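Local coordinates for protein cytidine deaminase (Mycobacterium leprae, PDB 3R2N) that probably catalyses the zinc-dependent hydrolytic deamination of cytidine to uridine in pyrimidine salvage, working as a homotetramer, at residues T12-A17 with A79-D84; V33-F38 with C60-M65. One frame throughout, in Å; residues are numbered along the deposited sequence.

Contact 1. Residues T12-A17 with A79-D84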
loop_
_atom_site.group_PDB
_atom_site.type_symbol
_atom_site.label_atom_id
_atom_site.label_comp_id
_atom_site.label_asym_id
_atom_site.label_seq_id
_atom_site.Cartn_x
_atom_site.Cartn_y
_atom_site.Cartn_z
ATOM N N THR D 12 -30.220 -5.930 -1.656
ATOM C CA THR D 12 -29.923 -5.485 -0.303
ATOM C C THR D 12 -28.502 -4.970 -0.234
ATOM O O THR D 12 -28.263 -3.872 0.257
ATOM C CB THR D 12 -30.137 -6.595 0.697
ATOM O OG1 THR D 12 -31.525 -6.908 0.718
ATOM C CG2 THR D 12 -29.714 -6.172 2.087
ATOM N N LEU D 13 -27.567 -5.751 -0.761
ATOM C CA LEU D 13 -26.164 -5.328 -0.829
ATOM C C LEU D 13 -25.970 -3.991 -1.585
ATOM O O LEU D 13 -25.218 -3.124 -1.133
ATOM C CB LEU D 13 -25.306 -6.441 -1.425
ATOM C CG LEU D 13 -25.201 -7.726 -0.604
ATOM C CD1 LEU D 13 -24.262 -8.699 -1.293
ATOM C CD2 LEU D 13 -24.733 -7.449 0.833
ATOM N N GLN D 14 -26.693 -3.803 -2.695
ATOM C CA GLN D 14 -26.538 -2.600 -3.533
ATOM C C GLN D 14 -27.021 -1.336 -2.814
ATOM O O GLN D 14 -26.307 -0.299 -2.780
ATOM C CB GLN D 14 -27.159 -2.823 -4.926
ATOM C CG GLN D 14 -28.238 -1.857 -5.382
ATOM C CD GLN D 14 -27.694 -0.607 -6.005
ATOM O OE1 GLN D 14 -28.170 0.493 -5.724
ATOM N NE2 GLN D 14 -26.695 -0.759 -6.865
ATOM N N LYS D 15 -28.193 -1.445 -2.192
ATOM C CA LYS D 15 -28.755 -0.375 -1.353
ATOM C C LYS D 15 -27.847 -0.066 -0.162
ATOM O O LYS D 15 -27.636 1.099 0.158
ATOM C CB LYS D 15 -30.166 -0.719 -0.874
ATOM C CG LYS D 15 -31.239 -0.552 -1.961
ATOM C CD LYS D 15 -32.545 -1.230 -1.552
ATOM C CE LYS D 15 -33.255 -1.823 -2.755
ATOM N NZ LYS D 15 -34.414 -1.010 -3.279
ATOM N N ALA D 16 -27.322 -1.104 0.483
ATOM C CA ALA D 16 -26.427 -0.919 1.649
ATOM C C ALA D 16 -25.139 -0.211 1.261
ATOM O O ALA D 16 -24.658 0.646 1.998
ATOM C CB ALA D 16 -26.117 -2.237 2.310
ATOM N N ALA D 17 -24.598 -0.566 0.093
ATOM C CA ALA D 17 -23.385 0.069 -0.432
ATOM C C ALA D 17 -23.615 1.517 -0.873
ATOM O O ALA D 17 -22.751 2.359 -0.683
ATOM C CB ALA D 17 -22.775 -0.765 -1.581
ATOM N N ALA D 79 -20.569 -12.789 -0.093
ATOM C CA ALA D 79 -20.994 -12.045 -1.275
ATOM C C ALA D 79 -20.665 -10.571 -1.112
ATOM O O ALA D 79 -20.834 -10.018 -0.024
ATOM C CB ALA D 79 -22.488 -12.244 -1.545
ATOM N N VAL D 80 -20.211 -9.935 -2.191
ATOM C CA VAL D 80 -19.761 -8.539 -2.131
ATOM C C VAL D 80 -20.272 -7.737 -3.332
ATOM O O VAL D 80 -20.249 -8.225 -4.474
ATOM C CB VAL D 80 -18.207 -8.449 -2.084
ATOM C CG1 VAL D 80 -17.740 -7.014 -2.106
ATOM C CG2 VAL D 80 -17.680 -9.130 -0.868
ATOM N N TYR D 81 -20.712 -6.504 -3.061
ATOM C CA TYR D 81 -21.216 -5.588 -4.083
ATOM C C TYR D 81 -20.577 -4.203 -3.867
ATOM O O TYR D 81 -20.858 -3.531 -2.858
ATOM C CB TYR D 81 -22.745 -5.482 -3.952
ATOM C CG TYR D 81 -23.510 -5.032 -5.196
ATOM C CD1 TYR D 81 -24.745 -5.581 -5.507
ATOM C CD2 TYR D 81 -23.015 -4.039 -6.041
ATOM C CE1 TYR D 81 -25.457 -5.171 -6.657
ATOM C CE2 TYR D 81 -23.728 -3.614 -7.174
ATOM C CZ TYR D 81 -24.930 -4.190 -7.473
ATOM O OH TYR D 81 -25.601 -3.771 -8.593
ATOM N N CYS D 82 -19.718 -3.794 -4.805
ATOM C CA CYS D 82 -19.054 -2.494 -4.738
ATOM C C CYS D 82 -19.739 -1.489 -5.680
ATOM O O CYS D 82 -20.156 -1.839 -6.807
ATOM C CB CYS D 82 -17.580 -2.685 -5.087
ATOM S SG CYS D 82 -16.477 -1.309 -4.810
ATOM N N VAL D 83 -19.874 -0.246 -5.219
ATOM C CA VAL D 83 -20.588 0.771 -5.999
ATOM C C VAL D 83 -19.837 2.074 -6.232
ATOM O O VAL D 83 -19.028 2.520 -5.388
ATOM C CB VAL D 83 -21.946 1.145 -5.370
ATOM C CG1 VAL D 83 -22.945 -0.070 -5.398
ATOM C CG2 VAL D 83 -21.736 1.769 -3.985
ATOM N N ASP D 84 -20.109 2.696 -7.379
ATOM C CA ASP D 84 -19.566 4.017 -7.642
ATOM C C ASP D 84 -20.617 5.096 -7.320
ATOM O O ASP D 84 -21.680 4.782 -6.766
ATOM C CB ASP D 84 -19.054 4.117 -9.077
ATOM C CG ASP D 84 -20.177 4.038 -10.115
ATOM O OD1 ASP D 84 -21.365 4.252 -9.773
ATOM O OD2 ASP D 84 -19.863 3.752 -11.281
#
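Gln14 lies with its CB over one face of the Tyr81 ring, the main aromatic contact where helix 10-21 packs on strand 77-83 of the cytidine deaminase alpha/beta fold. Helix and strand cross at -42°, their axes 7.8 Å apart, and the helix offers Leu13, Gln14 and Ala17 to Ala79, Tyr81 and Val83, alternate residues on one side of the strand. The Gln14 CB stands 3.7 Å from the Tyr81 ring centroid, a CH-pi contact displaced toward the CE1 rim. Beyond CB the glutamine chain bends at chi2, and its amide plane stands 80° from that of the ring. The amide is not bonded to the tyrosine: NE2 donates instead to the backbone oxygen of Gly87, which fixes the far end of the side chain while its root rests on the ring. Leu13 meets the foot of the same tyrosine, CB to Tyr81 CB 3.7 Å. With its CG turned away from the carbonyl carbon (chi1 -65°), the leucine sends CD1 back along the strand to Ala79 CB, 4.0 Å away. No hydrogen bond joins the two segments; the contact rests on apolar packing and the CH-pi contact, and is largely buried. One turn after Leu13, the methyl CB of Ala17 sits 3.6 Å from Val83 CG2 and equally close to the backbone O of Tyr81.

Contact 2. Residues V33-F38 with C60-M65; sequences VGVAGF and CAECSM. With ZN (zinc ion), chain K; EDO (1,2-ethanediol), chain L.
Val33 and Val35, on one side of their chain, pack against Ala61 and Met65, one helical turn apart. The Ala61 methyl is received by both valines, its CB 3.5 Å from Val33 CG1 and 3.8 Å from Val35 CG1. That Val35 branch lies between its backbone N and carbonyl carbon (chi1 68°), which brings it under the first turn of the helix, where it also reaches Met65 CB at 3.6 Å. The Met65 side chain crosses Val35 at about a right angle; chi1 and chi2, both near 180°, carry it straight out to put SD 3.9 Å from Gly37 N, and the bend at chi3 then turns the methyl CE back toward Val35 CG2.

Metal and polar contacts gather at the N-terminal end of the helix. Cys60, at the N-cap position, binds zinc through SG at 2.4 Å, and Cys93 and Cys96 supply the other two thiolates. A 1,2-ethanediol, probably from the crystallisation liquor, takes a further zinc position through O2, 2.2 Å from the metal, while its O1 donates to Glu62 OE1 at 2.9 Å. Zinc, Glu62 and the bound diol fit the active-site layout of cytidine deaminases, in which a glutamate of this kind is thought to shuttle protons. Ser64 OG is hydrogen-bonded to Ser67 OG of a neighbouring subunit.

Strand 34-39 thus carries helix 61-71 on one face and helix 10-21 on the other, lies between strands 44-48 and 77-83, and has helix 94-104 beside the zinc.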
loop_
_atom_site.group_PDB
_atom_site.type_symbol
_atom_site.label_atom_id
_atom_site.label_comp_id
_atom_site.label_asym_id
_atom_site.label_seq_id
_atom_site.Cartn_x
_atom_site.Cartn_y
_atom_site.Cartn_z
ATOM N N VAL D 33 -16.856 5.682 -3.291
ATOM C CA VAL D 33 -17.163 4.255 -3.428
ATOM C C VAL D 33 -17.713 3.681 -2.114
ATOM O O VAL D 33 -17.198 3.968 -1.011
ATOM C CB VAL D 33 -15.905 3.441 -3.849
ATOM C CG1 VAL D 33 -16.188 1.975 -3.945
ATOM C CG2 VAL D 33 -15.276 3.987 -5.141
ATOM N N GLY D 34 -18.732 2.853 -2.235
ATOM C CA GLY D 34 -19.262 2.117 -1.111
ATOM C C GLY D 34 -19.226 0.642 -1.434
ATOM O O GLY D 34 -19.240 0.262 -2.611
ATOM N N VAL D 35 -19.118 -0.193 -0.395
ATOM C CA VAL D 35 -19.131 -1.641 -0.589
ATOM C C VAL D 35 -19.930 -2.271 0.521
ATOM O O VAL D 35 -20.002 -1.742 1.624
ATOM C CB VAL D 35 -17.689 -2.269 -0.665
ATOM C CG1 VAL D 35 -16.939 -2.195 0.702
ATOM C CG2 VAL D 35 -17.755 -3.696 -1.149
ATOM N N ALA D 36 -20.519 -3.416 0.236
ATOM C CA ALA D 36 -21.305 -4.102 1.216
ATOM C C ALA D 36 -21.141 -5.590 0.945
ATOM O O ALA D 36 -21.046 -6.018 -0.219
ATOM C CB ALA D 36 -22.812 -3.672 1.129
ATOM N N GLY D 37 -21.158 -6.363 2.034
ATOM C CA GLY D 37 -20.849 -7.776 2.007
ATOM C C GLY D 37 -21.751 -8.542 2.951
ATOM O O GLY D 37 -22.162 -8.015 3.976
ATOM N N PHE D 38 -22.089 -9.776 2.577
ATOM C CA PHE D 38 -22.637 -10.746 3.526
ATOM C C PHE D 38 -21.536 -11.648 4.044
ATOM O O PHE D 38 -20.704 -12.134 3.278
ATOM C CB PHE D 38 -23.712 -11.582 2.873
ATOM C CG PHE D 38 -25.021 -10.875 2.729
ATOM C CD1 PHE D 38 -25.621 -10.265 3.829
ATOM C CD2 PHE D 38 -25.679 -10.842 1.500
ATOM C CE1 PHE D 38 -26.872 -9.617 3.716
ATOM C CE2 PHE D 38 -26.927 -10.201 1.376
ATOM C CZ PHE D 38 -27.511 -9.572 2.496
ATOM N N CYS D 60 -9.031 1.406 -0.168
ATOM C CA CYS D 60 -10.216 1.147 -0.987
ATOM C C CYS D 60 -11.389 0.821 -0.082
ATOM O O CYS D 60 -11.194 0.489 1.083
ATOM C CB CYS D 60 -9.994 0.019 -1.984
ATOM S SG CYS D 60 -8.820 0.410 -3.350
ATOM N N ALA D 61 -12.599 0.932 -0.626
ATOM C CA ALA D 61 -13.811 0.549 0.079
ATOM C C ALA D 61 -13.701 -0.886 0.617
ATOM O O ALA D 61 -14.074 -1.138 1.775
ATOM C CB ALA D 61 -15.071 0.712 -0.852
ATOM N N GLU D 62 -13.167 -1.799 -0.203
ATOM C CA GLU D 62 -13.030 -3.223 0.150
ATOM C C GLU D 62 -12.089 -3.431 1.347
ATOM O O GLU D 62 -12.376 -4.277 2.195
ATOM C CB GLU D 62 -12.572 -4.073 -1.056
ATOM C CG GLU D 62 -13.489 -3.986 -2.289
ATOM C CD GLU D 62 -13.050 -2.900 -3.248
ATOM O OE1 GLU D 62 -12.929 -1.726 -2.815
ATOM O OE2 GLU D 62 -12.794 -3.211 -4.429
ATOM N N CYS D 63 -10.983 -2.674 1.391
ATOM C CA CYS D 63 -10.095 -2.578 2.597
ATOM C C CYS D 63 -10.910 -2.228 3.863
ATOM O O CYS D 63 -10.747 -2.875 4.913
ATOM C CB CYS D 63 -9.015 -1.508 2.422
ATOM S SG CYS D 63 -7.818 -1.794 1.074
ATOM N N SER D 64 -11.792 -1.213 3.752
ATOM C CA SER D 64 -12.478 -0.742 4.930
ATOM C C SER D 64 -13.375 -1.844 5.433
ATOM O O SER D 64 -13.421 -2.110 6.638
ATOM C CB SER D 64 -13.256 0.543 4.687
ATOM O OG SER D 64 -12.379 1.619 4.497
ATOM N N MET D 65 -13.991 -2.533 4.485
ATOM C CA MET D 65 -14.910 -3.624 4.768
ATOM C C MET D 65 -14.225 -4.809 5.409
ATOM O O MET D 65 -14.747 -5.392 6.351
ATOM C CB MET D 65 -15.639 -4.063 3.488
ATOM C CG MET D 65 -16.539 -5.257 3.732
ATOM S SD MET D 65 -17.302 -5.870 2.225
ATOM C CE MET D 65 -15.856 -6.434 1.328
HETATM ZN ZN ZN K . -9.137 -1.690 -4.491
HETATM C C1 EDO L . -12.756 -0.283 -6.495
HETATM O O1 EDO L . -13.360 -0.170 -5.190
HETATM C C2 EDO L . -11.266 -0.545 -6.313
HETATM O O2 EDO L . -11.073 -1.709 -5.477
#

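Both contacts are buried helix-on-strand packings of one sheet, and strands 34-39 and 77-83 are neighbours in it, joined by probable backbone hydrogen bonds, Val83 N with Gly34 O and Phe38 N with Ala79 O. The two helices and the sheet make an alpha/beta/alpha sandwich. Contact 2 is nearer the centre of the chain and has every touching residue buried; contact 1 has Gln14 and Tyr81 partly exposed. Their chemistry follows: contact 1 combines aliphatic packing with one CH-pi contact on a tyrosine and is untouched by other subunits, whereas contact 2 leads from aliphatic packing to the zinc site and the subunit interface.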